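Local coordinates for protein methyltransferase (Thermus thermophilus, PDB 3TMA) that uses S-adenosyl-L-methionine to methylate N2 of the guanosine at position 6 of tRNA(Phe), at residues Leu83-Glu88 with Gly92-Ala97. Numbering follows the deposited sequence.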
ATOM      1  N   LEU A  83     -25.242  -5.920  -7.124  1.00 42.92           N
ATOM      2  CA  LEU A  83     -26.691  -5.767  -7.134  1.00 46.72           C
ATOM      3  C   LEU A  83     -27.269  -5.033  -5.946  1.00 48.42           C
ATOM      4  O   LEU A  83     -26.661  -4.919  -4.866  1.00 45.11           O
ATOM      5  CB  LEU A  83     -27.422  -7.103  -7.332  1.00 48.13           C
ATOM      6  CG  LEU A  83     -27.376  -8.305  -6.377  1.00 51.31           C
ATOM      7  CD1 LEU A  83     -26.004  -8.939  -6.281  1.00 49.79           C
ATOM      8  CD2 LEU A  83     -27.953  -8.024  -5.021  1.00 57.00           C
ATOM      9  N   LEU A  84     -28.460  -4.516  -6.183  1.00 50.37           N
ATOM     10  CA  LEU A  84     -29.215  -3.801  -5.190  1.00 55.64           C
ATOM     11  C   LEU A  84     -29.861  -4.857  -4.330  1.00 57.37           C
ATOM     12  O   LEU A  84     -30.517  -5.751  -4.845  1.00 58.63           O
ATOM     13  CB  LEU A  84     -30.294  -2.964  -5.889  1.00 58.21           C
ATOM     14  CG  LEU A  84     -30.697  -1.703  -5.134  1.00 65.78           C
ATOM     15  CD1 LEU A  84     -29.491  -0.742  -5.000  1.00 63.80           C
ATOM     16  CD2 LEU A  84     -31.864  -1.046  -5.873  1.00 69.82           C
ATOM     17  N   LEU A  85     -29.587  -4.826  -3.038  1.00 58.93           N
ATOM     18  CA  LEU A  85     -30.072  -5.870  -2.164  1.00 62.33           C
ATOM     19  C   LEU A  85     -31.480  -5.538  -1.732  1.00 67.51           C
ATOM     20  O   LEU A  85     -31.758  -4.416  -1.296  1.00 68.54           O
ATOM     21  CB  LEU A  85     -29.161  -6.020  -0.942  1.00 60.32           C
ATOM     22  CG  LEU A  85     -28.970  -7.436  -0.387  1.00 59.77           C
ATOM     23  CD1 LEU A  85     -28.975  -8.524  -1.473  1.00 54.81           C
ATOM     24  CD2 LEU A  85     -27.701  -7.496   0.453  1.00 54.03           C
ATOM     25  N   SER A  86     -32.251  -6.586  -1.998  1.00 71.21           N
ATOM     26  CA  SER A  86     -33.656  -6.727  -1.832  1.00 76.10           C
ATOM     27  C   SER A  86     -33.799  -7.062  -0.383  1.00 76.84           C
ATOM     28  O   SER A  86     -33.218  -7.989   0.174  1.00 75.07           O
ATOM     29  CB  SER A  86     -34.202  -7.857  -2.706  1.00 77.62           C
ATOM     30  OG  SER A  86     -33.658  -9.107  -2.323  1.00 78.97           O
ATOM     31  N   ARG A  87     -34.591  -6.174   0.242  1.00 79.47           N
ATOM     32  CA  ARG A  87     -34.868  -6.049   1.696  1.00 79.91           C
ATOM     33  C   ARG A  87     -35.815  -7.096   2.189  1.00 79.38           C
ATOM     34  O   ARG A  87     -35.835  -7.485   3.337  1.00 78.81           O
ATOM     35  CB  ARG A  87     -35.565  -4.744   1.994  1.00 84.76           C
ATOM     36  CG  ARG A  87     -34.994  -3.525   1.408  1.00 88.85           C
ATOM     37  CD  ARG A  87     -34.923  -2.439   2.456  1.00 97.33           C
ATOM     38  NE  ARG A  87     -33.887  -1.461   2.156  1.00100.73           N
ATOM     39  CZ  ARG A  87     -34.134  -0.270   1.630  1.00104.03           C
ATOM     40  NH1 ARG A  87     -35.383   0.066   1.365  1.00106.80           N
ATOM     41  NH2 ARG A  87     -33.141   0.576   1.378  1.00100.81           N
ATOM     42  N   GLU A  88     -36.669  -7.478   1.286  1.00 77.59           N
ATOM     43  CA  GLU A  88     -37.214  -8.826   1.253  1.00 76.07           C
ATOM     44  C   GLU A  88     -36.064  -9.845   1.104  1.00 71.17           C
ATOM     45  O   GLU A  88     -35.277  -9.764   0.159  1.00 68.96           O
ATOM     46  CB  GLU A  88     -38.201  -8.955   0.076  1.00 77.61           C
ATOM     47  CG  GLU A  88     -39.515  -8.190   0.273  0.50 81.90           C
ATOM     48  CD  GLU A  88     -40.616  -8.604  -0.702  0.50 84.39           C
ATOM     49  OE1 GLU A  88     -40.825  -9.819  -0.908  0.50 83.41           O
ATOM     50  OE2 GLU A  88     -41.302  -7.711  -1.238  0.50 87.98           O
ATOM     51  N   GLY A  92     -31.469 -14.832   0.909  1.00 44.90           N
ATOM     52  CA  GLY A  92     -31.924 -15.587  -0.263  1.00 45.57           C
ATOM     53  C   GLY A  92     -31.447 -14.939  -1.563  1.00 45.25           C
ATOM     54  O   GLY A  92     -30.964 -15.628  -2.462  1.00 43.58           O
ATOM     55  N   ALA A  93     -31.511 -13.614  -1.634  1.00 43.91           N
ATOM     56  CA  ALA A  93     -31.098 -12.923  -2.849  1.00 44.56           C
ATOM     57  C   ALA A  93     -29.598 -13.083  -3.091  1.00 41.43           C
ATOM     58  O   ALA A  93     -29.182 -13.315  -4.224  1.00 39.91           O
ATOM     59  CB  ALA A  93     -31.493 -11.469  -2.800  1.00 46.00           C
ATOM     60  N   LEU A  94     -28.783 -13.026  -2.026  1.00 39.45           N
ATOM     61  CA  LEU A  94     -27.337 -13.241  -2.161  1.00 36.42           C
ATOM     62  C   LEU A  94     -27.024 -14.651  -2.636  1.00 36.08           C
ATOM     63  O   LEU A  94     -26.105 -14.852  -3.441  1.00 34.87           O
ATOM     64  CB  LEU A  94     -26.569 -12.953  -0.856  1.00 35.35           C
ATOM     65  CG  LEU A  94     -26.545 -11.487  -0.390  1.00 37.75           C
ATOM     66  CD1 LEU A  94     -26.144 -11.380   1.072  1.00 35.77           C
ATOM     67  CD2 LEU A  94     -25.619 -10.617  -1.251  1.00 37.61           C
ATOM     68  N   GLU A  95     -27.714 -15.636  -2.052  1.00 39.31           N
ATOM     69  CA  GLU A  95     -27.492 -17.040  -2.417  1.00 40.41           C
ATOM     70  C   GLU A  95     -27.833 -17.248  -3.898  1.00 40.95           C
ATOM     71  O   GLU A  95     -27.030 -17.827  -4.638  1.00 39.64           O
ATOM     72  CB  GLU A  95     -28.373 -17.936  -1.543  1.00 45.96           C
ATOM     73  CG  GLU A  95     -28.183 -19.415  -1.759  1.00 52.08           C
ATOM     74  CD  GLU A  95     -29.415 -20.222  -1.302  1.00 66.54           C
ATOM     75  OE1 GLU A  95     -30.125 -19.746  -0.374  1.00 65.60           O
ATOM     76  OE2 GLU A  95     -29.702 -21.293  -1.917  1.00 68.20           O
ATOM     77  N   ARG A  96     -28.978 -16.718  -4.337  1.00 40.49           N
ATOM     78  CA  ARG A  96     -29.352 -16.771  -5.758  1.00 43.75           C
ATOM     79  C   ARG A  96     -28.380 -16.048  -6.694  1.00 42.10           C
ATOM     80  O   ARG A  96     -28.078 -16.568  -7.767  1.00 41.78           O
ATOM     81  CB  ARG A  96     -30.785 -16.258  -6.001  1.00 46.75           C
ATOM     82  CG  ARG A  96     -31.869 -17.181  -5.400  1.00 53.89           C
ATOM     83  CD  ARG A  96     -33.293 -16.588  -5.515  1.00 59.67           C
ATOM     84  NE  ARG A  96     -33.937 -16.606  -4.200  1.00 66.76           N
ATOM     85  CZ  ARG A  96     -34.354 -15.524  -3.552  1.00 66.87           C
ATOM     86  NH1 ARG A  96     -34.308 -14.320  -4.129  1.00 65.98           N
ATOM     87  NH2 ARG A  96     -34.875 -15.658  -2.350  1.00 70.16           N
ATOM     88  N   ALA A  97     -27.920 -14.854  -6.304  1.00 38.06           N
ATOM     89  CA  ALA A  97     -26.887 -14.152  -7.055  1.00 37.55           C
ATOM     90  C   ALA A  97     -25.605 -14.981  -7.176  1.00 35.64           C
ATOM     91  O   ALA A  97     -25.013 -15.030  -8.256  1.00 34.00           O
ATOM     92  CB  ALA A  97     -26.554 -12.828  -6.397  1.00 37.28           C
TER
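Leu85 and Leu94 meet at about a right angle, CD1 of Leu85 lying 4.0 Å from both CG and CD2 of Leu94, while CD2 of Leu85 also rests near CD2 of Leu94. The same CD1 lies 4.1 Å from CB of Ala93, so a single methyl bridges two successive helical residues. One turn further along the helix, CB of Ala97 takes CD1 of Leu83 at 3.9 Å. At the other end of the patch Ser86 sets OG 3.2 Å from CB of Ala93, a tight van der Waals contact between hydroxyl oxygen and methyl. No hydrogen bond crosses. This is a strand-to-helix turn in the THUMP domain: strand 76-84 runs out, the chain reverses, and helix 90-99 folds back beside the strand's end. Within the turn, Ser86 OG donates to Glu88 O at 3.0 Å, almost straight on to the carbonyl (169°), which should orient the hydroxyl hydrogen. Asp89 OD1 accepts a hydrogen bond from Gly92 N, and its OD2 forms a salt bridge with Arg96 NH2; the Arg96 guanidinium has Gly92 O above its face. Ala163 of the neighbouring strand 162-168 touches both Leu85 and Leu94, and Val129 packs on Leu94.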